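PDB 2HJS: USG-1 protein homolog from Pseudomonas aeruginosa, which probably acts as an NAD- or NADP-dependent oxidoreductase of the aspartate-semialdehyde dehydrogenase family, working on aldehyde or oxo groups as a two-chain assembly. Local coordinates for residues 216-221 and 235-240; 132-137 and 156-161. All coordinates share one frame; numbering follows the deposited sequence.

Contact 1: residues 216-221 and 235-240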
ATOM      1  N   ARG A 216     -12.950   3.387 -10.236  0.50 48.71           N
ATOM      2  CA  ARG A 216     -14.197   3.192 -10.972  0.50 48.38           C
ATOM      3  C   ARG A 216     -14.042   2.107 -12.017  0.50 48.62           C
ATOM      4  O   ARG A 216     -14.886   1.206 -12.125  0.50 49.13           O
ATOM      5  CB  ARG A 216     -14.599   4.499 -11.661  0.50 48.14           C
ATOM      6  CG  ARG A 216     -15.778   5.208 -11.022  0.50 47.99           C
ATOM      7  CD  ARG A 216     -15.645   6.727 -10.970  0.50 44.68           C
ATOM      8  NE  ARG A 216     -15.244   7.404 -12.214  0.50 41.28           N
ATOM      9  CZ  ARG A 216     -14.448   8.474 -12.225  0.50 38.76           C
ATOM     10  NH1 ARG A 216     -13.967   8.969 -11.085  0.50 36.28           N
ATOM     11  NH2 ARG A 216     -14.122   9.048 -13.355  0.50 36.55           N
ATOM     12  N   ARG A 217     -12.965   2.197 -12.792  1.00 48.51           N
ATOM     13  CA  ARG A 217     -12.708   1.234 -13.859  1.00 48.85           C
ATOM     14  C   ARG A 217     -12.531  -0.184 -13.315  1.00 49.01           C
ATOM     15  O   ARG A 217     -13.137  -1.140 -13.817  1.00 49.82           O
ATOM     16  CB  ARG A 217     -11.515   1.642 -14.719  1.00 48.67           C
ATOM     17  CG  ARG A 217     -11.410   0.767 -15.958  1.00 49.44           C
ATOM     18  CD  ARG A 217     -10.201   1.066 -16.830  1.00 50.36           C
ATOM     19  NE  ARG A 217     -10.092   0.062 -17.885  1.00 52.76           N
ATOM     20  CZ  ARG A 217      -9.141   0.043 -18.819  1.00 54.56           C
ATOM     21  NH1 ARG A 217      -8.197   0.975 -18.837  1.00 57.24           N
ATOM     22  NH2 ARG A 217      -9.124  -0.918 -19.722  1.00 54.67           N
ATOM     23  N   ILE A 218     -11.698  -0.318 -12.286  1.00 48.92           N
ATOM     24  CA  ILE A 218     -11.425  -1.614 -11.693  1.00 48.45           C
ATOM     25  C   ILE A 218     -12.738  -2.198 -11.174  1.00 49.23           C
ATOM     26  O   ILE A 218     -13.060  -3.372 -11.427  1.00 49.72           O
ATOM     27  CB  ILE A 218     -10.393  -1.501 -10.539  1.00 48.24           C
ATOM     28  CG1 ILE A 218      -8.996  -1.233 -11.088  1.00 46.90           C
ATOM     29  CG2 ILE A 218     -10.392  -2.758  -9.697  1.00 47.42           C
ATOM     30  CD1 ILE A 218      -8.058  -0.586 -10.076  1.00 46.43           C
ATOM     31  N   PHE A 219     -13.494  -1.367 -10.474  1.00 48.47           N
ATOM     32  CA  PHE A 219     -14.768  -1.779  -9.932  1.00 49.45           C
ATOM     33  C   PHE A 219     -15.723  -2.266 -11.034  1.00 50.10           C
ATOM     34  O   PHE A 219     -16.275  -3.347 -10.907  1.00 50.82           O
ATOM     35  CB  PHE A 219     -15.399  -0.626  -9.137  1.00 49.24           C
ATOM     36  CG  PHE A 219     -16.714  -0.975  -8.471  1.00 49.75           C
ATOM     37  CD1 PHE A 219     -16.737  -1.501  -7.179  1.00 49.68           C
ATOM     38  CD2 PHE A 219     -17.911  -0.776  -9.129  1.00 50.20           C
ATOM     39  CE1 PHE A 219     -17.935  -1.818  -6.549  1.00 49.86           C
ATOM     40  CE2 PHE A 219     -19.131  -1.097  -8.514  1.00 51.10           C
ATOM     41  CZ  PHE A 219     -19.136  -1.622  -7.219  1.00 49.98           C
ATOM     42  N   ALA A 220     -15.921  -1.474 -12.091  1.00 49.47           N
ATOM     43  CA  ALA A 220     -16.834  -1.848 -13.173  1.00 50.16           C
ATOM     44  C   ALA A 220     -16.407  -3.140 -13.858  1.00 50.21           C
ATOM     45  O   ALA A 220     -17.249  -3.973 -14.213  1.00 51.17           O
ATOM     46  CB  ALA A 220     -16.953  -0.718 -14.211  1.00 48.72           C
ATOM     47  N   GLU A 221     -15.100  -3.308 -14.043  1.00 50.98           N
ATOM     48  CA  GLU A 221     -14.564  -4.486 -14.755  1.00 51.06           C
ATOM     49  C   GLU A 221     -14.646  -5.743 -13.900  1.00 51.82           C
ATOM     50  O   GLU A 221     -15.029  -6.798 -14.389  1.00 51.83           O
ATOM     51  CB  GLU A 221     -13.133  -4.237 -15.223  1.00 49.90           C
ATOM     52  CG  GLU A 221     -13.103  -3.299 -16.420  1.00 52.12           C
ATOM     53  CD  GLU A 221     -11.695  -2.893 -16.848  1.00 55.56           C
ATOM     54  OE1 GLU A 221     -10.707  -3.120 -16.095  1.00 56.56           O
ATOM     55  OE2 GLU A 221     -11.581  -2.294 -17.935  1.00 54.43           O
ATOM     56  N   VAL A 235     -12.215  -0.862  -3.321  1.00 51.71           N
ATOM     57  CA  VAL A 235     -10.945  -0.630  -4.037  1.00 51.42           C
ATOM     58  C   VAL A 235     -10.315   0.683  -3.638  1.00 51.08           C
ATOM     59  O   VAL A 235     -10.960   1.710  -3.753  1.00 51.47           O
ATOM     60  CB  VAL A 235     -11.114  -0.396  -5.557  1.00 51.81           C
ATOM     61  CG1 VAL A 235      -9.778  -0.647  -6.288  1.00 50.69           C
ATOM     62  CG2 VAL A 235     -12.190  -1.196  -6.127  1.00 54.05           C
ATOM     63  N   THR A 236      -9.040   0.637  -3.257  1.00 50.40           N
ATOM     64  CA  THR A 236      -8.216   1.806  -3.091  1.00 50.17           C
ATOM     65  C   THR A 236      -6.985   1.643  -3.977  1.00 50.54           C
ATOM     66  O   THR A 236      -6.272   0.636  -3.882  1.00 50.11           O
ATOM     67  CB  THR A 236      -7.779   1.959  -1.626  1.00 50.32           C
ATOM     68  OG1 THR A 236      -8.951   1.935  -0.801  1.00 51.68           O
ATOM     69  CG2 THR A 236      -7.040   3.276  -1.407  1.00 49.49           C
ATOM     70  N   CYS A 237      -6.741   2.621  -4.844  1.00 50.28           N
ATOM     71  CA  CYS A 237      -5.490   2.643  -5.602  1.00 51.32           C
ATOM     72  C   CYS A 237      -4.582   3.753  -5.116  1.00 51.57           C
ATOM     73  O   CYS A 237      -4.934   4.937  -5.156  1.00 51.93           O
ATOM     74  CB  CYS A 237      -5.733   2.777  -7.106  1.00 50.90           C
ATOM     75  SG  CYS A 237      -6.585   1.341  -7.761  1.00 52.70           S
ATOM     76  N   ILE A 238      -3.397   3.349  -4.692  1.00 51.22           N
ATOM     77  CA  ILE A 238      -2.398   4.241  -4.143  1.00 51.85           C
ATOM     78  C   ILE A 238      -1.281   4.337  -5.171  1.00 51.04           C
ATOM     79  O   ILE A 238      -1.015   3.376  -5.895  1.00 49.71           O
ATOM     80  CB  ILE A 238      -1.869   3.628  -2.824  1.00 52.59           C
ATOM     81  CG1 ILE A 238      -2.921   3.778  -1.742  1.00 52.94           C
ATOM     82  CG2 ILE A 238      -0.545   4.240  -2.357  1.00 54.15           C
ATOM     83  CD1 ILE A 238      -2.683   2.718  -0.658  1.00 58.98           C
ATOM     84  N   GLN A 239      -0.641   5.497  -5.244  1.00 50.38           N
ATOM     85  CA  GLN A 239       0.506   5.667  -6.130  1.00 50.70           C
ATOM     86  C   GLN A 239       1.810   5.483  -5.339  1.00 50.27           C
ATOM     87  O   GLN A 239       2.089   6.265  -4.427  1.00 49.02           O
ATOM     88  CB  GLN A 239       0.492   7.074  -6.714  1.00 51.25           C
ATOM     89  CG  GLN A 239       1.595   7.305  -7.709  1.00 55.51           C
ATOM     90  CD  GLN A 239       1.164   6.882  -9.053  1.00 63.39           C
ATOM     91  OE1 GLN A 239       0.350   7.560  -9.691  1.00 67.87           O
ATOM     92  NE2 GLN A 239       1.662   5.728  -9.505  1.00 67.00           N
ATOM     93  N   ALA A 240       2.603   4.467  -5.684  1.00 49.76           N
ATOM     94  CA  ALA A 240       3.852   4.192  -4.951  1.00 50.18           C
ATOM     95  C   ALA A 240       5.052   4.717  -5.724  1.00 50.00           C
ATOM     96  O   ALA A 240       5.005   4.797  -6.962  1.00 49.60           O
ATOM     97  CB  ALA A 240       4.005   2.678  -4.697  1.00 50.28           C
TER
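Ile218 lays both arms of its branched side chain over Val235 and Cys237, the two strand residues that face helix 213-225. Its ethyl arm leaves the helix beside the backbone N (chi1 -73°) and runs on extended, so that CD1 reaches furthest toward the strand and meets SG of Cys237 at 3.4 Å. This is a snug fit for a methyl against sulfur and the shortest approach between the segments. The shorter branch stays over Val235, with Ile218 CG2 4.1 Å from Val235 CG1. That valine methyl also lies 4.2 Å from Ile218 CD1, so this one methyl faces both arms of the isoleucine. The second methyl of Val235 turns to the next helix residue, where CG2 brushes CB of Phe219 at 4.4 Å; Phe219 also packs on Gln303 of the second subunit.

On another face of the helix, Arg217 NE donates to Glu221 OE2 at 2.8 Å in a salt bridge one turn on. The carboxylate oxygen lies in the guanidinium plane, whereas the N-H arrives from above the carboxylate plane.

Helix 213-225 thus packs on 233-239, an outermost strand, within this chain, of the six-stranded mixed sheet of the dimerisation domain. Cys237 also packs against Ala158 and Leu160 on the neighbouring strand 151-160.

Contact 2: residues 132-137 and 156-161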
ATOM      1  N   CYS A 132      -8.186  -3.246 -17.552  1.00 50.94           N
ATOM      2  CA  CYS A 132      -6.985  -2.586 -17.036  1.00 51.26           C
ATOM      3  C   CYS A 132      -6.161  -3.614 -16.245  1.00 50.44           C
ATOM      4  O   CYS A 132      -6.706  -4.613 -15.781  1.00 50.65           O
ATOM      5  CB  CYS A 132      -7.349  -1.377 -16.172  1.00 51.76           C
ATOM      6  SG  CYS A 132      -8.080  -1.782 -14.615  1.00 54.34           S
ATOM      7  N   ALA A 133      -4.856  -3.386 -16.142  1.00 49.14           N
ATOM      8  CA  ALA A 133      -3.949  -4.336 -15.526  1.00 49.19           C
ATOM      9  C   ALA A 133      -4.389  -4.790 -14.135  1.00 49.39           C
ATOM     10  O   ALA A 133      -4.367  -6.000 -13.831  1.00 48.71           O
ATOM     11  CB  ALA A 133      -2.519  -3.763 -15.461  1.00 48.55           C
ATOM     12  N   VAL A 134      -4.777  -3.841 -13.280  1.00 48.84           N
ATOM     13  CA  VAL A 134      -5.097  -4.224 -11.901  1.00 48.54           C
ATOM     14  C   VAL A 134      -6.302  -5.173 -11.843  1.00 49.07           C
ATOM     15  O   VAL A 134      -6.255  -6.182 -11.136  1.00 49.76           O
ATOM     16  CB  VAL A 134      -5.328  -2.996 -10.986  1.00 48.37           C
ATOM     17  CG1 VAL A 134      -5.941  -3.431  -9.640  1.00 47.32           C
ATOM     18  CG2 VAL A 134      -4.004  -2.280 -10.752  1.00 46.57           C
ATOM     19  N   ALA A 135      -7.369  -4.847 -12.572  1.00 48.31           N
ATOM     20  CA  ALA A 135      -8.542  -5.697 -12.612  1.00 49.46           C
ATOM     21  C   ALA A 135      -8.194  -7.067 -13.225  1.00 50.69           C
ATOM     22  O   ALA A 135      -8.702  -8.104 -12.772  1.00 51.66           O
ATOM     23  CB  ALA A 135      -9.645  -5.044 -13.422  1.00 49.04           C
ATOM     24  N   ALA A 136      -7.331  -7.068 -14.237  1.00 49.74           N
ATOM     25  CA  ALA A 136      -6.949  -8.325 -14.909  1.00 50.66           C
ATOM     26  C   ALA A 136      -6.222  -9.231 -13.963  1.00 50.25           C
ATOM     27  O   ALA A 136      -6.485 -10.427 -13.933  1.00 50.89           O
ATOM     28  CB  ALA A 136      -6.069  -8.050 -16.158  1.00 49.13           C
ATOM     29  N   GLU A 137      -5.317  -8.654 -13.175  1.00 50.81           N
ATOM     30  CA  GLU A 137      -4.483  -9.432 -12.243  1.00 50.86           C
ATOM     31  C   GLU A 137      -5.271  -9.911 -11.017  1.00 50.49           C
ATOM     32  O   GLU A 137      -5.114 -11.040 -10.570  1.00 50.62           O
ATOM     33  CB  GLU A 137      -3.227  -8.641 -11.851  1.00 50.97           C
ATOM     34  CG  GLU A 137      -2.372  -8.309 -13.076  1.00 52.53           C
ATOM     35  CD  GLU A 137      -1.662  -6.945 -13.000  1.00 57.77           C
ATOM     36  OE1 GLU A 137      -1.886  -6.169 -12.024  1.00 54.34           O
ATOM     37  OE2 GLU A 137      -0.876  -6.661 -13.940  1.00 58.21           O
ATOM     38  N   LEU A 156      -9.570  -4.651  -1.718  1.00 51.45           N
ATOM     39  CA  LEU A 156      -8.355  -4.490  -2.499  1.00 51.50           C
ATOM     40  C   LEU A 156      -7.675  -3.168  -2.175  1.00 51.52           C
ATOM     41  O   LEU A 156      -8.292  -2.108  -2.252  1.00 52.09           O
ATOM     42  CB  LEU A 156      -8.664  -4.573  -3.992  1.00 50.74           C
ATOM     43  CG  LEU A 156      -7.572  -4.150  -4.981  1.00 52.24           C
ATOM     44  CD1 LEU A 156      -6.345  -5.112  -4.966  1.00 48.49           C
ATOM     45  CD2 LEU A 156      -8.173  -4.063  -6.379  1.00 51.01           C
ATOM     46  N   THR A 157      -6.401  -3.238  -1.793  1.00 51.60           N
ATOM     47  CA  THR A 157      -5.548  -2.056  -1.768  1.00 51.83           C
ATOM     48  C   THR A 157      -4.489  -2.268  -2.847  1.00 51.86           C
ATOM     49  O   THR A 157      -3.634  -3.137  -2.719  1.00 52.32           O
ATOM     50  CB  THR A 157      -4.854  -1.854  -0.412  1.00 52.06           C
ATOM     51  OG1 THR A 157      -5.842  -1.747   0.617  1.00 53.91           O
ATOM     52  CG2 THR A 157      -3.999  -0.581  -0.422  1.00 51.57           C
ATOM     53  N   ALA A 158      -4.540  -1.472  -3.902  1.00 50.92           N
ATOM     54  CA  ALA A 158      -3.618  -1.640  -5.004  1.00 51.91           C
ATOM     55  C   ALA A 158      -2.545  -0.574  -4.949  1.00 52.13           C
ATOM     56  O   ALA A 158      -2.865   0.612  -4.927  1.00 53.26           O
ATOM     57  CB  ALA A 158      -4.376  -1.564  -6.333  1.00 50.89           C
ATOM     58  N   CYS A 159      -1.285  -0.984  -4.896  1.00 52.10           N
ATOM     59  CA  CYS A 159      -0.158  -0.045  -4.926  1.00 52.53           C
ATOM     60  C   CYS A 159       0.407  -0.019  -6.327  1.00 53.01           C
ATOM     61  O   CYS A 159       1.015  -1.003  -6.788  1.00 53.10           O
ATOM     62  CB  CYS A 159       0.912  -0.445  -3.927  1.00 53.49           C
ATOM     63  SG  CYS A 159       0.257  -0.463  -2.221  1.00 56.63           S
ATOM     64  N   LEU A 160       0.169   1.093  -7.012  1.00 52.07           N
ATOM     65  CA  LEU A 160       0.458   1.210  -8.431  1.00 52.62           C
ATOM     66  C   LEU A 160       1.835   1.843  -8.612  1.00 51.50           C
ATOM     67  O   LEU A 160       2.181   2.781  -7.901  1.00 51.36           O
ATOM     68  CB  LEU A 160      -0.611   2.084  -9.114  1.00 52.09           C
ATOM     69  CG  LEU A 160      -1.868   1.399  -9.676  1.00 54.11           C
ATOM     70  CD1 LEU A 160      -2.583   0.604  -8.668  1.00 55.17           C
ATOM     71  CD2 LEU A 160      -2.850   2.422 -10.309  1.00 53.58           C
ATOM     72  N   SER A 161       2.603   1.326  -9.560  1.00 50.68           N
ATOM     73  CA  SER A 161       3.872   1.945  -9.964  1.00 50.46           C
ATOM     74  C   SER A 161       3.603   3.149 -10.870  1.00 50.94           C
ATOM     75  O   SER A 161       2.498   3.282 -11.412  1.00 51.37           O
ATOM     76  CB  SER A 161       4.682   0.933 -10.757  1.00 50.34           C
ATOM     77  OG  SER A 161       4.062   0.676 -12.009  1.00 49.53           O
TER
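Val134 is set against Leu156, Ala158 and Leu160, pointing its forked side chain from the first turn of helix 133-145 at strand 151-160, and each prong has its own partners. Val134 CG1 lies anti to the backbone N (chi1 168°) and faces the earlier part of the strand: it sits 4.0 Å from Leu156 CD2 and 4.1 Å from Ala158 CB. Val134 CG2, beside the backbone N, turns the other way and meets Leu160 CD1 at 3.8 Å. The two leucines approach the valine differently. Leu156 slants across it, offering one methyl at its end, whereas Leu160 stands nearly at a right angle to it. The CB of Leu160 does not head straight for the helix; the two torsions together (chi1 -90°, chi2 56°) bring CD1 to the valine.

The three strand residues alternate with Thr157 and Cys159 and lie on the same side of the strand, whereas those two pack on the second subunit. The small side chain of Ala158 stands across from Val134, and their CA atoms are 7.5 Å apart, the nearest pair of the two segments.

Asp246 of strand 246-254 also touches Val134. The four residues that meet between helix and strand are all buried, and every touching atom is a methyl carbon. Their attraction therefore rests on dispersion and the exclusion of water, an apolar contact without directional bonds between these segments, so it is the fit of shapes that matters here.

How the contacts relate
Contacts 1 and 2 place two helices side by side on one face of the same mixed sheet; the centres of the two contacts are about 7 Å apart. Strands 233-239 and 151-160 run parallel as neighbours, probably paired through Thr236 O with Ala158 N at 2.7 Å and Ile238 N with Ala158 O at 2.8 Å. The helices are tied together too: Ile218 of contact 1 packs on Val134 of contact 2, and Cys132, at the N-cap of helix 133-145, donates its backbone N-H to Glu221 OE1. Along the chain contact 2 closes before contact 1 opens. On the strand face turned from the helices, Thr236 and Thr157 reach the second subunit, Thr157 by a hydrogen bond to its counterpart there.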